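Long-range contact in dextranase (Pseudarthrobacter oxydans, PDB 6NZS), which cleaves internal alpha-1,6-glucosidic linkages of dextran, probably as a glycosyl hydrolase of family 49: residues V398-E409 and N427-M438. Sequence-based numbering, arbitrary orientation.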
ATOM      1  N   VAL A 398      -0.733   8.182  16.385  1.00 11.79           N
ATOM      2  CA  VAL A 398      -1.216   7.560  15.158  1.00 11.33           C
ATOM      3  C   VAL A 398      -1.625   6.134  15.485  1.00 11.30           C
ATOM      4  O   VAL A 398      -0.891   5.419  16.182  1.00 12.54           O
ATOM      5  CB  VAL A 398      -0.157   7.613  14.040  1.00 11.78           C
ATOM      6  CG1 VAL A 398      -0.545   6.691  12.873  1.00 12.21           C
ATOM      7  CG2 VAL A 398       0.041   9.053  13.553  1.00 12.29           C
ATOM      8  N   THR A 399      -2.793   5.726  14.992  1.00 10.35           N
ATOM      9  CA  THR A 399      -3.316   4.384  15.220  1.00 10.79           C
ATOM     10  C   THR A 399      -3.728   3.775  13.889  1.00 11.16           C
ATOM     11  O   THR A 399      -4.470   4.399  13.130  1.00 12.78           O
ATOM     12  CB  THR A 399      -4.512   4.430  16.178  1.00 13.74           C
ATOM     13  OG1 THR A 399      -4.097   5.056  17.403  1.00 15.26           O
ATOM     14  CG2 THR A 399      -5.017   3.030  16.487  1.00 16.97           C
ATOM     15  N   ILE A 400      -3.236   2.566  13.603  1.00 10.44           N
ATOM     16  CA  ILE A 400      -3.553   1.840  12.374  1.00 10.56           C
ATOM     17  C   ILE A 400      -4.036   0.447  12.746  1.00  9.61           C
ATOM     18  O   ILE A 400      -3.421  -0.218  13.585  1.00 11.30           O
ATOM     19  CB  ILE A 400      -2.315   1.720  11.462  1.00 11.22           C
ATOM     20  CG1 ILE A 400      -1.785   3.095  11.067  1.00 11.03           C
ATOM     21  CG2 ILE A 400      -2.646   0.897  10.217  1.00 11.65           C
ATOM     22  CD1 ILE A 400      -0.499   3.044  10.251  1.00 12.29           C
ATOM     23  N   ASP A 401      -5.110  -0.014  12.099  1.00  9.71           N
ATOM     24  CA  ASP A 401      -5.570  -1.387  12.270  1.00  9.45           C
ATOM     25  C   ASP A 401      -5.984  -1.986  10.933  1.00 10.02           C
ATOM     26  O   ASP A 401      -6.581  -1.302  10.094  1.00 10.43           O
ATOM     27  CB  ASP A 401      -6.755  -1.494  13.244  1.00 11.17           C
ATOM     28  CG  ASP A 401      -7.164  -2.930  13.485  1.00 10.99           C
ATOM     29  OD1 ASP A 401      -6.318  -3.717  13.951  1.00 12.26           O
ATOM     30  OD2 ASP A 401      -8.315  -3.291  13.189  1.00 13.70           O
ATOM     31  N   ASN A 402      -5.698  -3.278  10.760  1.00  9.04           N
ATOM     32  CA  ASN A 402      -6.264  -4.070   9.670  1.00  9.54           C
ATOM     33  C   ASN A 402      -5.780  -3.603   8.301  1.00 10.43           C
ATOM     34  O   ASN A 402      -6.577  -3.165   7.458  1.00 10.53           O
ATOM     35  CB  ASN A 402      -7.798  -4.097   9.754  1.00  9.81           C
ATOM     36  CG  ASN A 402      -8.411  -5.110   8.819  1.00 12.38           C
ATOM     37  OD1 ASN A 402      -7.755  -6.083   8.418  1.00 14.34           O
ATOM     38  ND2 ASN A 402      -9.673  -4.895   8.461  1.00 12.95           N
ATOM     39  N   THR A 403      -4.478  -3.728   8.071  1.00  9.29           N
ATOM     40  CA  THR A 403      -3.834  -3.331   6.820  1.00  9.63           C
ATOM     41  C   THR A 403      -3.333  -4.578   6.113  1.00  9.57           C
ATOM     42  O   THR A 403      -2.532  -5.331   6.682  1.00 11.13           O
ATOM     43  CB  THR A 403      -2.631  -2.425   7.081  1.00  9.14           C
ATOM     44  OG1 THR A 403      -2.950  -1.415   8.054  1.00 10.15           O
ATOM     45  CG2 THR A 403      -2.194  -1.733   5.801  1.00 11.38           C
ATOM     46  N   VAL A 404      -3.777  -4.779   4.875  1.00  8.47           N
ATOM     47  CA  VAL A 404      -3.275  -5.836   4.002  1.00  8.03           C
ATOM     48  C   VAL A 404      -2.300  -5.185   3.032  1.00  9.23           C
ATOM     49  O   VAL A 404      -2.622  -4.153   2.429  1.00  9.43           O
ATOM     50  CB  VAL A 404      -4.437  -6.499   3.246  1.00  8.58           C
ATOM     51  CG1 VAL A 404      -3.912  -7.495   2.216  1.00 10.93           C
ATOM     52  CG2 VAL A 404      -5.394  -7.193   4.225  1.00  9.16           C
ATOM     53  N   ILE A 405      -1.102  -5.762   2.894  1.00  7.69           N
ATOM     54  CA  ILE A 405      -0.029  -5.131   2.127  1.00  7.39           C
ATOM     55  C   ILE A 405       0.531  -6.115   1.109  1.00  8.55           C
ATOM     56  O   ILE A 405       0.884  -7.247   1.460  1.00  8.56           O
ATOM     57  CB  ILE A 405       1.096  -4.613   3.044  1.00  8.06           C
ATOM     58  CG1 ILE A 405       0.542  -3.550   4.008  1.00  8.42           C
ATOM     59  CG2 ILE A 405       2.262  -4.074   2.199  1.00  9.49           C
ATOM     60  CD1 ILE A 405       1.548  -3.093   5.067  1.00  9.70           C
ATOM     61  N   TRP A 406       0.610  -5.680  -0.153  1.00  8.60           N
ATOM     62  CA  TRP A 406       1.331  -6.386  -1.212  1.00  8.27           C
ATOM     63  C   TRP A 406       2.556  -5.527  -1.497  1.00  9.43           C
ATOM     64  O   TRP A 406       2.476  -4.511  -2.190  1.00  9.08           O
ATOM     65  CB  TRP A 406       0.462  -6.544  -2.460  1.00  9.13           C
ATOM     66  CG  TRP A 406       1.002  -7.565  -3.442  1.00  9.75           C
ATOM     67  CD1 TRP A 406       2.288  -7.678  -3.921  1.00 10.30           C
ATOM     68  CD2 TRP A 406       0.256  -8.623  -4.046  1.00  8.21           C
ATOM     69  NE1 TRP A 406       2.370  -8.749  -4.786  1.00 10.84           N
ATOM     70  CE2 TRP A 406       1.138  -9.342  -4.877  1.00 10.06           C
ATOM     71  CE3 TRP A 406      -1.084  -9.030  -3.968  1.00  9.91           C
ATOM     72  CZ2 TRP A 406       0.727 -10.460  -5.615  1.00 10.25           C
ATOM     73  CZ3 TRP A 406      -1.485 -10.130  -4.691  1.00  9.39           C
ATOM     74  CH2 TRP A 406      -0.586 -10.840  -5.497  1.00 10.08           C
ATOM     75  N   LYS A 407       3.686  -5.911  -0.932  1.00  9.69           N
ATOM     76  CA  LYS A 407       4.898  -5.128  -1.072  1.00  9.26           C
ATOM     77  C   LYS A 407       5.599  -5.522  -2.367  1.00  8.55           C
ATOM     78  O   LYS A 407       5.596  -6.695  -2.742  1.00 10.62           O
ATOM     79  CB  LYS A 407       5.783  -5.401   0.152  1.00 10.28           C
ATOM     80  CG  LYS A 407       7.182  -4.818   0.108  1.00  9.38           C
ATOM     81  CD  LYS A 407       7.145  -3.311   0.254  1.00 10.45           C
ATOM     82  CE  LYS A 407       8.457  -2.703  -0.185  1.00 11.09           C
ATOM     83  NZ  LYS A 407       8.479  -1.232   0.126  1.00 11.12           N
ATOM     84  N   ASN A 408       6.169  -4.534  -3.071  1.00  8.20           N
ATOM     85  CA  ASN A 408       6.963  -4.843  -4.257  1.00 10.59           C
ATOM     86  C   ASN A 408       8.434  -4.978  -3.865  1.00 11.61           C
ATOM     87  O   ASN A 408       8.743  -5.722  -2.930  1.00 10.44           O
ATOM     88  CB  ASN A 408       6.690  -3.843  -5.391  1.00 11.26           C
ATOM     89  CG  ASN A 408       5.321  -4.059  -6.043  1.00 13.15           C
ATOM     90  OD1 ASN A 408       4.515  -4.867  -5.579  1.00 12.12           O
ATOM     91  ND2 ASN A 408       5.081  -3.368  -7.154  1.00 17.14           N
ATOM     92  N   GLU A 409       9.347  -4.271  -4.535  1.00 10.67           N
ATOM     93  CA  GLU A 409      10.778  -4.549  -4.395  1.00 11.71           C
ATOM     94  C   GLU A 409      11.501  -3.598  -3.456  1.00 11.59           C
ATOM     95  O   GLU A 409      12.402  -4.020  -2.713  1.00 13.51           O
ATOM     96  CB  GLU A 409      11.453  -4.430  -5.765  1.00 12.46           C
ATOM     97  CG  GLU A 409      11.018  -5.490  -6.756  1.00 12.14           C
ATOM     98  CD  GLU A 409      10.020  -4.978  -7.769  1.00 19.28           C
ATOM     99  OE1 GLU A 409       9.587  -3.811  -7.651  1.00 17.08           O
ATOM    100  OE2 GLU A 409       9.664  -5.747  -8.685  1.00 16.87           O
ATOM    101  N   ASN A 427       0.464   3.097  17.457  1.00 10.85           N
ATOM    102  CA  ASN A 427      -0.070   1.751  17.620  1.00 12.19           C
ATOM    103  C   ASN A 427      -0.510   1.234  16.262  1.00 12.51           C
ATOM    104  O   ASN A 427      -1.410   1.808  15.645  1.00 12.87           O
ATOM    105  CB  ASN A 427      -1.257   1.748  18.588  1.00 14.05           C
ATOM    106  CG  ASN A 427      -0.843   2.023  20.022  1.00 16.46           C
ATOM    107  OD1 ASN A 427      -0.896   3.170  20.495  1.00 17.64           O
ATOM    108  ND2 ASN A 427      -0.427   0.976  20.722  1.00 16.05           N
ATOM    109  N   VAL A 428       0.096   0.137  15.816  1.00 10.79           N
ATOM    110  CA  VAL A 428      -0.208  -0.469  14.519  1.00 10.71           C
ATOM    111  C   VAL A 428      -0.533  -1.939  14.748  1.00 10.55           C
ATOM    112  O   VAL A 428       0.349  -2.718  15.132  1.00 10.71           O
ATOM    113  CB  VAL A 428       0.967  -0.333  13.537  1.00 10.38           C
ATOM    114  CG1 VAL A 428       0.651  -1.015  12.199  1.00 11.37           C
ATOM    115  CG2 VAL A 428       1.353   1.117  13.326  1.00 13.21           C
ATOM    116  N   THR A 429      -1.777  -2.329  14.478  1.00  9.83           N
ATOM    117  CA  THR A 429      -2.235  -3.678  14.780  1.00  9.74           C
ATOM    118  C   THR A 429      -2.760  -4.381  13.531  1.00  9.25           C
ATOM    119  O   THR A 429      -3.348  -3.761  12.640  1.00  9.65           O
ATOM    120  CB  THR A 429      -3.309  -3.668  15.883  1.00 11.67           C
ATOM    121  OG1 THR A 429      -4.374  -2.785  15.507  1.00 12.18           O
ATOM    122  CG2 THR A 429      -2.703  -3.200  17.203  1.00 12.17           C
ATOM    123  N   ASN A 430      -2.532  -5.693  13.470  1.00 10.09           N
ATOM    124  CA  ASN A 430      -3.175  -6.566  12.481  1.00  9.61           C
ATOM    125  C   ASN A 430      -2.793  -6.198  11.047  1.00 10.38           C
ATOM    126  O   ASN A 430      -3.634  -5.871  10.206  1.00 10.25           O
ATOM    127  CB  ASN A 430      -4.689  -6.626  12.702  1.00 10.66           C
ATOM    128  CG  ASN A 430      -5.018  -7.200  14.048  1.00 11.78           C
ATOM    129  OD1 ASN A 430      -4.499  -8.253  14.409  1.00 13.20           O
ATOM    130  ND2 ASN A 430      -5.809  -6.480  14.832  1.00 14.19           N
ATOM    131  N   THR A 431      -1.491  -6.266  10.797  1.00  9.54           N
ATOM    132  CA  THR A 431      -0.908  -6.042   9.479  1.00  9.05           C
ATOM    133  C   THR A 431      -0.601  -7.398   8.873  1.00 10.73           C
ATOM    134  O   THR A 431      -0.012  -8.254   9.541  1.00 10.06           O
ATOM    135  CB  THR A 431       0.400  -5.256   9.619  1.00  9.62           C
ATOM    136  OG1 THR A 431       0.177  -4.056  10.379  1.00  9.45           O
ATOM    137  CG2 THR A 431       0.971  -4.903   8.249  1.00 10.76           C
ATOM    138  N   THR A 432      -1.005  -7.608   7.622  1.00  8.97           N
ATOM    139  CA  THR A 432      -0.633  -8.816   6.898  1.00  8.85           C
ATOM    140  C   THR A 432       0.079  -8.409   5.620  1.00  9.54           C
ATOM    141  O   THR A 432      -0.532  -7.800   4.731  1.00  9.83           O
ATOM    142  CB  THR A 432      -1.839  -9.693   6.585  1.00 10.27           C
ATOM    143  OG1 THR A 432      -2.563  -9.960   7.795  1.00 11.13           O
ATOM    144  CG2 THR A 432      -1.397 -11.017   6.007  1.00  9.68           C
ATOM    145  N   VAL A 433       1.358  -8.761   5.523  1.00  8.50           N
ATOM    146  CA  VAL A 433       2.139  -8.551   4.314  1.00  8.08           C
ATOM    147  C   VAL A 433       2.003  -9.838   3.511  1.00  8.26           C
ATOM    148  O   VAL A 433       2.700 -10.823   3.765  1.00  8.35           O
ATOM    149  CB  VAL A 433       3.598  -8.230   4.643  1.00  8.26           C
ATOM    150  CG1 VAL A 433       4.381  -7.842   3.386  1.00  9.56           C
ATOM    151  CG2 VAL A 433       3.670  -7.090   5.689  1.00  9.69           C
ATOM    152  N   ILE A 434       1.054  -9.846   2.570  1.00  8.21           N
ATOM    153  CA  ILE A 434       0.704 -11.090   1.892  1.00  7.67           C
ATOM    154  C   ILE A 434       1.761 -11.496   0.877  1.00  7.30           C
ATOM    155  O   ILE A 434       1.904 -12.686   0.579  1.00  9.32           O
ATOM    156  CB  ILE A 434      -0.711 -11.048   1.272  1.00  8.34           C
ATOM    157  CG1 ILE A 434      -0.887  -9.869   0.310  1.00  8.98           C
ATOM    158  CG2 ILE A 434      -1.793 -11.056   2.363  1.00  9.72           C
ATOM    159  CD1 ILE A 434      -2.147 -10.018  -0.575  1.00  9.27           C
ATOM    160  N   HIS A 435       2.482 -10.523   0.316  1.00  6.89           N
ATOM    161  CA  HIS A 435       3.566 -10.787  -0.618  1.00  8.29           C
ATOM    162  C   HIS A 435       4.596  -9.688  -0.466  1.00  8.07           C
ATOM    163  O   HIS A 435       4.292  -8.589   0.002  1.00  8.19           O
ATOM    164  CB  HIS A 435       3.062 -10.793  -2.063  1.00  8.32           C
ATOM    165  CG  HIS A 435       2.154 -11.940  -2.360  1.00  7.85           C
ATOM    166  ND1 HIS A 435       2.594 -13.245  -2.334  1.00  9.15           N
ATOM    167  CD2 HIS A 435       0.832 -11.989  -2.653  1.00  9.02           C
ATOM    168  CE1 HIS A 435       1.584 -14.054  -2.610  1.00  8.51           C
ATOM    169  NE2 HIS A 435       0.505 -13.313  -2.809  1.00  8.89           N
ATOM    170  N   ASN A 436       5.816  -9.992  -0.899  1.00  8.66           N
ATOM    171  CA  ASN A 436       6.859  -8.979  -0.973  1.00  8.52           C
ATOM    172  C   ASN A 436       7.930  -9.484  -1.921  1.00  8.56           C
ATOM    173  O   ASN A 436       8.131 -10.692  -2.050  1.00  9.65           O
ATOM    174  CB  ASN A 436       7.470  -8.685   0.404  1.00  8.86           C
ATOM    175  CG  ASN A 436       8.427  -9.768   0.853  1.00  8.81           C
ATOM    176  OD1 ASN A 436       9.648  -9.639   0.693  1.00 10.26           O
ATOM    177  ND2 ASN A 436       7.886 -10.855   1.395  1.00  8.87           N
ATOM    178  N   ARG A 437       8.637  -8.548  -2.559  1.00  9.32           N
ATOM    179  CA  ARG A 437       9.740  -8.890  -3.446  1.00 10.63           C
ATOM    180  C   ARG A 437      11.018  -8.193  -2.999  1.00  9.97           C
ATOM    181  O   ARG A 437      11.837  -7.772  -3.819  1.00 10.96           O
ATOM    182  CB  ARG A 437       9.415  -8.578  -4.908  1.00 12.35           C
ATOM    183  CG  ARG A 437       8.400  -9.544  -5.539  1.00 14.35           C
ATOM    184  CD  ARG A 437       8.387  -9.451  -7.071  1.00 13.32           C
ATOM    185  NE  ARG A 437       8.107  -8.098  -7.543  1.00 13.59           N
ATOM    186  CZ  ARG A 437       6.895  -7.573  -7.678  1.00 13.19           C
ATOM    187  NH1 ARG A 437       5.810  -8.283  -7.383  1.00 13.22           N
ATOM    188  NH2 ARG A 437       6.767  -6.321  -8.110  1.00 15.03           N
ATOM    189  N   MET A 438      11.206  -8.066  -1.687  1.00  9.49           N
ATOM    190  CA  MET A 438      12.408  -7.424  -1.161  1.00  9.51           C
ATOM    191  C   MET A 438      13.588  -8.376  -1.333  1.00  9.95           C
ATOM    192  O   MET A 438      13.592  -9.485  -0.786  1.00  9.97           O
ATOM    193  CB  MET A 438      12.196  -7.025   0.298  1.00  9.33           C
ATOM    194  CG  MET A 438      11.083  -5.975   0.460  1.00  9.45           C
ATOM    195  SD  MET A 438      10.916  -5.273   2.125  1.00 10.85           S
ATOM    196  CE  MET A 438      10.441  -6.729   3.044  1.00 10.92           C
TER
HETATM  197  O   HOH W   1      -2.225  -2.670  10.268  1.00 11.55           O
HETATM  198  O   HOH W   2       3.383  -6.752  -7.732  1.00 17.40           O
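Asp401 OD1 takes two bonds from the neighbouring strand: Thr429 OG1 donates at 2.7 Å on the anti side, and Asn430 ND2 reaches the syn lone pair at 2.9 Å. With CG anti to the backbone N (chi1 -176°), the carboxylate swings across to both donors. Here Asn402 and Asn430 both have left-handed backbone angles, bending the two strands together where one face of the solenoid turns into the next; inside the bend a water bonds Thr403 OG1, Thr431 OG1 and the carbonyl of Thr429. Strands 398-407 and 427-435, successive coils of the right-handed beta-helix, run parallel, in register as far as Ile405 and Val433, after which Ile434 is an extra residue. Ile400 lies alongside Val428, and Ile405 CD1 meets Thr431 CG2 at 3.7 Å. Farther along, His435 CB sits over the five-membered ring of Trp406, 3.6 Å from its centroid, while Trp406 NE1 bonds Glu181. Replacing Trp406 by an alanine would probably uncover the His435 ring, open a gap toward Met187 and deprive Glu181 of the indole N-H. His435 itself bonds Glu149 and His179. Glu409 OE2 takes Arg437 NE at 3.0 Å from above the carboxylate plane and, more weakly, NH2, in a salt bridge; NH1 pairs with Glu181. Coil stacking is thus polar at the bend, largely apolar along Ile400 and Ile405 apart from the water-bonded threonine hydroxyls, and tied by salt bridge, hydrogen bonds and Trp406 packing to the N-terminal Ig-like domain.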